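Local coordinates for probable transcriptional regulator (Pseudomonas aeruginosa, PDB 2NNN), which probably acts as a DNA-binding transcription factor of the MarR family, whose members regulate genes as dimers through winged helix-turn-helix domains, at residues Gln55-Leu58 and Gly59-Ala63; Gln129-Leu132 and Arg133-Ala137; Glu105-Ala108 and Gly109-Ala112. One frame throughout, in Å; residues are numbered along the deposited sequence.

How the contacts relate
All three contacts are local: each joins residues three or four apart, contacts 2 and 3 along a helix and contact 1 from helix 55-61 into the turn after it. Contact 1 lies in the helix that precedes the probable DNA-recognition helix 66-78. Contact 3 lies in the long helix 100-121, which follows strand 93-98, and contact 2 in helix 126-137, the next helix along the chain. None touches another. The centres of contacts 1 and 2 are about 24 Å apart. Those of contacts 1 and 3 are about 21 Å apart, on opposite sides of the chain's centre. Those of contacts 2 and 3 are about 25 Å apart. Contacts 1 and 2 both meet the second subunit.

Contact 1: Gln55-Leu58 and Gly59-Ala63; sequences QNQL and GRLTA
L58 O is the focus of this contact in the helix-turn-helix of the MarR fold, taking two hydrogen bonds where helix 55-61 runs toward the turn. The hydroxyl T62 OG1 donates to L58 O over 3.0 Å, and L61 N reaches L58 O at 3.3 Å from the other face of the carbonyl plane. The amide stands well above that plane, with a C=O...N angle of 107°, as suits a bond between residues three apart; the hydroxyl is tilted from the plane much less. With chi1 of 57°, T62 holds OG1 between its own backbone N and carbonyl carbon, turned back onto the preceding helical turn. G59 N to Q55 O and R60 N to N56 O, both 3.0 Å, are the four-residue helical bonds. R60 also lays its aliphatic CG against N56 O. Q57 and L61 run side by side, L61 CD1 lying 4.1 Å from Q57 CG. Further out, L58 packs on I69 of helix 66-78 and on R46 and L47 of helix 38-50, so its side chain joins the three helices. R46 NH2 donates to L61 O. The second subunit meets the turn: its R18 NH2 bonds T62 O, and its Q22 NE2 donates to A63 O.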
loop_
_atom_site.group_PDB
_atom_site.type_symbol
_atom_site.label_atom_id
_atom_site.label_comp_id
_atom_site.label_asym_id
_atom_site.label_seq_id
_atom_site.Cartn_x
_atom_site.Cartn_y
_atom_site.Cartn_z
ATOM N N GLN A 55 9.466 -6.633 -20.644
ATOM C CA GLN A 55 9.484 -5.892 -19.363
ATOM C C GLN A 55 8.121 -5.312 -18.961
ATOM O O GLN A 55 7.715 -5.411 -17.808
ATOM C CB GLN A 55 10.528 -4.774 -19.396
ATOM C CG GLN A 55 10.839 -4.145 -18.039
ATOM C CD GLN A 55 11.975 -3.135 -18.123
ATOM O OE1 GLN A 55 11.776 -1.987 -18.510
ATOM N NE2 GLN A 55 13.174 -3.568 -17.767
ATOM N N ASN A 56 7.425 -4.723 -19.922
ATOM C CA ASN A 56 6.119 -4.105 -19.687
ATOM C C ASN A 56 5.023 -5.141 -19.436
ATOM O O ASN A 56 4.071 -4.893 -18.670
ATOM C CB ASN A 56 5.748 -3.198 -20.864
ATOM C CG ASN A 56 6.546 -1.890 -20.875
ATOM O OD1 ASN A 56 7.455 -1.665 -20.045
ATOM N ND2 ASN A 56 6.195 -1.011 -21.810
ATOM N N GLN A 57 5.169 -6.297 -20.085
ATOM C CA GLN A 57 4.301 -7.433 -19.821
ATOM C C GLN A 57 4.553 -7.995 -18.430
ATOM O O GLN A 57 3.611 -8.369 -17.738
ATOM C CB GLN A 57 4.509 -8.522 -20.871
ATOM C CG GLN A 57 3.585 -9.717 -20.696
ATOM C CD GLN A 57 3.420 -10.494 -21.978
ATOM O OE1 GLN A 57 2.733 -10.045 -22.901
ATOM N NE2 GLN A 57 4.041 -11.662 -22.049
ATOM N N LEU A 58 5.822 -8.069 -18.035
ATOM C CA LEU A 58 6.180 -8.469 -16.687
ATOM C C LEU A 58 5.485 -7.515 -15.693
ATOM O O LEU A 58 4.973 -7.936 -14.664
ATOM C CB LEU A 58 7.706 -8.469 -16.499
ATOM C CG LEU A 58 8.235 -8.732 -15.073
ATOM C CD1 LEU A 58 7.740 -10.055 -14.478
ATOM C CD2 LEU A 58 9.762 -8.626 -14.951
ATOM N N GLY A 59 5.451 -6.237 -16.063
ATOM C CA GLY A 59 4.806 -5.208 -15.288
ATOM C C GLY A 59 3.336 -5.482 -15.128
ATOM O O GLY A 59 2.816 -5.413 -14.020
ATOM N N ARG A 60 2.682 -5.820 -16.234
ATOM C CA ARG A 60 1.239 -6.058 -16.263
ATOM C C ARG A 60 0.793 -7.368 -15.591
ATOM O O ARG A 60 -0.408 -7.604 -15.435
ATOM C CB ARG A 60 0.714 -5.986 -17.706
ATOM C CG ARG A 60 0.886 -4.609 -18.363
ATOM C CD ARG A 60 0.663 -4.653 -19.873
ATOM N NE ARG A 60 -0.744 -4.411 -20.186
ATOM C CZ ARG A 60 -1.612 -5.367 -20.499
ATOM N NH1 ARG A 60 -1.197 -6.628 -20.557
ATOM N NH2 ARG A 60 -2.884 -5.069 -20.768
ATOM N N LEU A 61 1.750 -8.218 -15.211
ATOM C CA LEU A 61 1.449 -9.466 -14.511
ATOM C C LEU A 61 1.753 -9.341 -13.028
ATOM O O LEU A 61 1.434 -10.249 -12.249
ATOM C CB LEU A 61 2.241 -10.634 -15.093
ATOM C CG LEU A 61 1.878 -11.154 -16.494
ATOM C CD1 LEU A 61 3.103 -11.788 -17.183
ATOM C CD2 LEU A 61 0.724 -12.144 -16.414
ATOM N N THR A 62 2.371 -8.222 -12.643
ATOM C CA THR A 62 2.714 -7.961 -11.232
ATOM C C THR A 62 2.164 -6.618 -10.733
ATOM O O THR A 62 2.695 -6.062 -9.776
ATOM C CB THR A 62 4.224 -7.976 -10.998
ATOM O OG1 THR A 62 4.839 -7.009 -11.854
ATOM C CG2 THR A 62 4.807 -9.335 -11.289
ATOM N N ALA A 63 1.100 -6.134 -11.390
ATOM C CA ALA A 63 0.445 -4.846 -11.126
ATOM C C ALA A 63 1.425 -3.669 -11.055
ATOM O O ALA A 63 1.362 -2.837 -10.157
ATOM C CB ALA A 63 -0.424 -4.930 -9.877
#

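Contact 2: Gln129-Leu132 and Arg133-Ala137; sequences QETL and RGLLA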
loop_
_atom_site.group_PDB
_atom_site.type_symbol
_atom_site.label_atom_id
_atom_site.label_comp_id
_atom_site.label_asym_id
_atom_site.label_seq_id
_atom_site.Cartn_x
_atom_site.Cartn_y
_atom_site.Cartn_z
ATOM N N GLN A 129 -8.389 -17.378 7.091
ATOM C CA GLN A 129 -7.419 -17.020 6.062
ATOM C C GLN A 129 -7.998 -17.229 4.673
ATOM O O GLN A 129 -7.867 -16.359 3.810
ATOM C CB GLN A 129 -6.125 -17.827 6.244
ATOM C CG GLN A 129 -5.418 -17.510 7.556
ATOM C CD GLN A 129 -4.046 -18.136 7.690
ATOM O OE1 GLN A 129 -3.487 -18.661 6.733
ATOM N NE2 GLN A 129 -3.487 -18.064 8.888
ATOM N N GLU A 130 -8.654 -18.370 4.484
ATOM C CA GLU A 130 -9.323 -18.728 3.229
ATOM C C GLU A 130 -10.479 -17.769 2.878
ATOM O O GLU A 130 -10.610 -17.329 1.728
ATOM C CB GLU A 130 -9.809 -20.185 3.301
ATOM C CG GLU A 130 -10.067 -20.857 1.945
ATOM C CD GLU A 130 -11.513 -20.718 1.445
ATOM O OE1 GLU A 130 -12.435 -20.507 2.275
ATOM O OE2 GLU A 130 -11.733 -20.837 0.211
ATOM N N THR A 131 -11.309 -17.452 3.870
ATOM C CA THR A 131 -12.379 -16.474 3.714
ATOM C C THR A 131 -11.803 -15.114 3.323
ATOM O O THR A 131 -12.286 -14.475 2.397
ATOM C CB THR A 131 -13.182 -16.306 5.019
ATOM O OG1 THR A 131 -13.682 -17.578 5.439
ATOM C CG2 THR A 131 -14.344 -15.333 4.830
ATOM N N LEU A 132 -10.767 -14.681 4.033
ATOM C CA LEU A 132 -10.160 -13.376 3.782
ATOM C C LEU A 132 -9.544 -13.297 2.389
ATOM O O LEU A 132 -9.794 -12.350 1.667
ATOM C CB LEU A 132 -9.117 -13.023 4.853
ATOM C CG LEU A 132 -8.325 -11.749 4.551
ATOM C CD1 LEU A 132 -9.087 -10.478 4.952
ATOM C CD2 LEU A 132 -6.980 -11.810 5.214
ATOM N N ARG A 133 -8.754 -14.299 2.020
ATOM C CA ARG A 133 -8.130 -14.342 0.699
ATOM C C ARG A 133 -9.180 -14.244 -0.423
ATOM O O ARG A 133 -8.965 -13.521 -1.404
ATOM C CB ARG A 133 -7.282 -15.616 0.548
ATOM C CG ARG A 133 -5.992 -15.444 -0.274
ATOM C CD ARG A 133 -5.134 -16.731 -0.334
ATOM N NE ARG A 133 -5.115 -17.461 0.940
ATOM C CZ ARG A 133 -4.043 -17.615 1.718
ATOM N NH1 ARG A 133 -2.861 -17.102 1.372
ATOM N NH2 ARG A 133 -4.155 -18.297 2.850
ATOM N N GLY A 134 -10.304 -14.953 -0.257
ATOM C CA GLY A 134 -11.416 -14.938 -1.212
ATOM C C GLY A 134 -12.119 -13.593 -1.323
ATOM O O GLY A 134 -12.330 -13.078 -2.426
ATOM N N LEU A 135 -12.490 -13.034 -0.174
ATOM C CA LEU A 135 -13.069 -11.693 -0.087
ATOM C C LEU A 135 -12.123 -10.613 -0.637
ATOM O O LEU A 135 -12.534 -9.760 -1.418
ATOM C CB LEU A 135 -13.457 -11.393 1.367
ATOM C CG LEU A 135 -14.876 -11.677 1.890
ATOM C CD1 LEU A 135 -15.554 -12.899 1.257
ATOM C CD2 LEU A 135 -14.880 -11.778 3.411
ATOM N N LEU A 136 -10.855 -10.671 -0.245
ATOM C CA LEU A 136 -9.851 -9.698 -0.676
ATOM C C LEU A 136 -9.470 -9.849 -2.167
ATOM O O LEU A 136 -9.133 -8.866 -2.827
ATOM C CB LEU A 136 -8.619 -9.787 0.237
ATOM C CG LEU A 136 -7.727 -8.567 0.517
ATOM C CD1 LEU A 136 -8.499 -7.359 1.074
ATOM C CD2 LEU A 136 -6.579 -8.934 1.445
ATOM N N ALA A 137 -9.547 -11.066 -2.705
ATOM C CA ALA A 137 -9.292 -11.299 -4.140
ATOM C C ALA A 137 -10.272 -10.536 -5.023
ATOM O O ALA A 137 -9.937 -10.118 -6.144
ATOM C CB ALA A 137 -9.358 -12.782 -4.460
#
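L136 N donates to L132 O over 2.8 Å, the shortest polar bond between the two successive turns of helix 126-137. The amide approaches nearly along the C=O axis. L135 N repeats this with T131 O at 3.0 Å, and its N-H...O angle of 174° is almost straight. R133 N to Q129 O, 2.9 Å, and G134 N to E130 O complete four consecutive bonds of regular alpha-helical spacing. The side chains pair along the same spacing. Q129 and R133 lie alongside each other, pointing the same way, but their polar ends do not bond together: R133 NH2 is 4.0 Å from Q129 OE1, and the amide and guanidinium planes are turned 58° apart. Each has another partner, Q129 NE2 donating to L124 O and R133 NH1 to D11 O of the second subunit. A bend in the arginine chain at chi3 of -39° helps bring its guanidinium back beside the glutamine. On another side of the helix, T131 CG2 touches L135 CD2 at 3.9 Å; CG2 is anti to the backbone N, which sets this methyl next to the leucine, while T131 OG1 makes a weak bond back to Q127 O. L132 packs on L121 of helix 100-121 and on L139 of the second subunit, whose I16 meets both R133 and L136. The bonding implies a division of labour: backbone amides and carbonyls satisfy one another within the helix, leucines supply apolar faces to the dimer interface, and R133 links the two subunits by donating to a main-chain carbonyl.

Contact 3: Glu105-Ala108 and Gly109-Ala112; sequences ELEA and GLAA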
loop_
_atom_site.group_PDB
_atom_site.type_symbol
_atom_site.label_atom_id
_atom_site.label_comp_id
_atom_site.label_asym_id
_atom_site.label_seq_id
_atom_site.Cartn_x
_atom_site.Cartn_y
_atom_site.Cartn_z
ATOM N N GLU A 105 18.750 -17.163 -6.143
ATOM C CA GLU A 105 18.167 -16.184 -5.208
ATOM C C GLU A 105 16.714 -16.518 -4.886
ATOM O O GLU A 105 16.304 -16.494 -3.729
ATOM C CB GLU A 105 18.210 -14.809 -5.849
ATOM C CG GLU A 105 17.667 -13.688 -5.005
ATOM C CD GLU A 105 18.745 -12.992 -4.204
ATOM O OE1 GLU A 105 19.887 -13.491 -4.151
ATOM O OE2 GLU A 105 18.445 -11.937 -3.622
ATOM N N LEU A 106 15.947 -16.809 -5.934
ATOM C CA LEU A 106 14.559 -17.241 -5.814
ATOM C C LEU A 106 14.437 -18.460 -4.903
ATOM O O LEU A 106 13.717 -18.414 -3.911
ATOM C CB LEU A 106 13.967 -17.523 -7.209
ATOM C CG LEU A 106 12.490 -17.915 -7.358
ATOM C CD1 LEU A 106 11.577 -16.907 -6.624
ATOM C CD2 LEU A 106 12.085 -18.041 -8.855
ATOM N N GLU A 107 15.161 -19.538 -5.225
ATOM C CA GLU A 107 15.152 -20.766 -4.406
ATOM C C GLU A 107 15.600 -20.540 -2.957
ATOM O O GLU A 107 15.048 -21.134 -2.034
ATOM C CB GLU A 107 15.998 -21.875 -5.049
ATOM C CG GLU A 107 15.725 -22.098 -6.549
ATOM C CD GLU A 107 14.243 -22.262 -6.893
ATOM O OE1 GLU A 107 13.525 -23.037 -6.204
ATOM O OE2 GLU A 107 13.797 -21.619 -7.872
ATOM N N ALA A 108 16.606 -19.688 -2.775
ATOM C CA ALA A 108 17.158 -19.382 -1.450
ATOM C C ALA A 108 16.186 -18.520 -0.645
ATOM O O ALA A 108 16.260 -18.489 0.578
ATOM C CB ALA A 108 18.511 -18.694 -1.574
ATOM N N GLY A 109 15.263 -17.843 -1.346
ATOM C CA GLY A 109 14.282 -16.967 -0.725
ATOM C C GLY A 109 12.929 -17.586 -0.423
ATOM O O GLY A 109 12.154 -17.003 0.316
ATOM N N LEU A 110 12.642 -18.761 -0.979
ATOM C CA LEU A 110 11.312 -19.376 -0.842
ATOM C C LEU A 110 10.871 -19.580 0.615
ATOM O O LEU A 110 9.784 -19.155 0.987
ATOM C CB LEU A 110 11.186 -20.707 -1.629
ATOM C CG LEU A 110 11.216 -20.776 -3.171
ATOM C CD1 LEU A 110 10.873 -22.181 -3.619
ATOM C CD2 LEU A 110 10.271 -19.786 -3.863
ATOM N N ALA A 111 11.691 -20.245 1.423
ATOM C CA ALA A 111 11.341 -20.507 2.834
ATOM C C ALA A 111 10.919 -19.238 3.593
ATOM O O ALA A 111 9.892 -19.213 4.252
ATOM C CB ALA A 111 12.508 -21.191 3.560
ATOM N N ALA A 112 11.740 -18.201 3.504
ATOM C CA ALA A 112 11.463 -16.905 4.126
ATOM C C ALA A 112 10.179 -16.231 3.571
ATOM O O ALA A 112 9.349 -15.749 4.342
ATOM C CB ALA A 112 12.681 -15.984 3.979
HETATM O O HOH W 1 14.227 -21.637 0.681
HETATM O O HOH W 2 14.772 -18.133 2.617
#
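L110 lies over the turn before it, passing at a slant across L106 so that CD2 of L110 comes 4.2 Å from CD1 of L106. Its chi1 of -67° sets CG beside its own backbone N, above the preceding turn, and L110 CG rests 3.5 Å from L106 O. The other methyl, L110 CD1, runs alongside E107, in van der Waals contact with OE1 of that glutamate 3.8 Å away. The other carboxylate oxygen, E107 OE2, forms a long, weak ion pair with R103 NH1. Beneath the side chains the helical bonding is irregular. G109 N donates to L106 O at 3.0 Å from above the carbonyl plane, a three-residue bond, whereas its four-residue bond to E105 O is weak, with an N-H...O angle of 122°. Past G109 the helix is kinked, and neither A111 N nor A112 N is bonded to the turn before. Water bridges the missing bonds: one molecule donates to E107 O at 2.9 Å and accepts from A111 N at 3.0 Å, joining a pair that a regular alpha helix would bond directly. A second water spans A108 O and A112 N in the same manner, though its approach to A108 O is very short and its position less certain. The hydrated kink lies within helix 100-121, the helix that follows the two-stranded wing. L106 faces W41, L44 and V45 of helix 38-50, while E105 packs on L44 of that helix and on the loop residues N34, L36, R79 and L81, the last just ahead of strand 82-87.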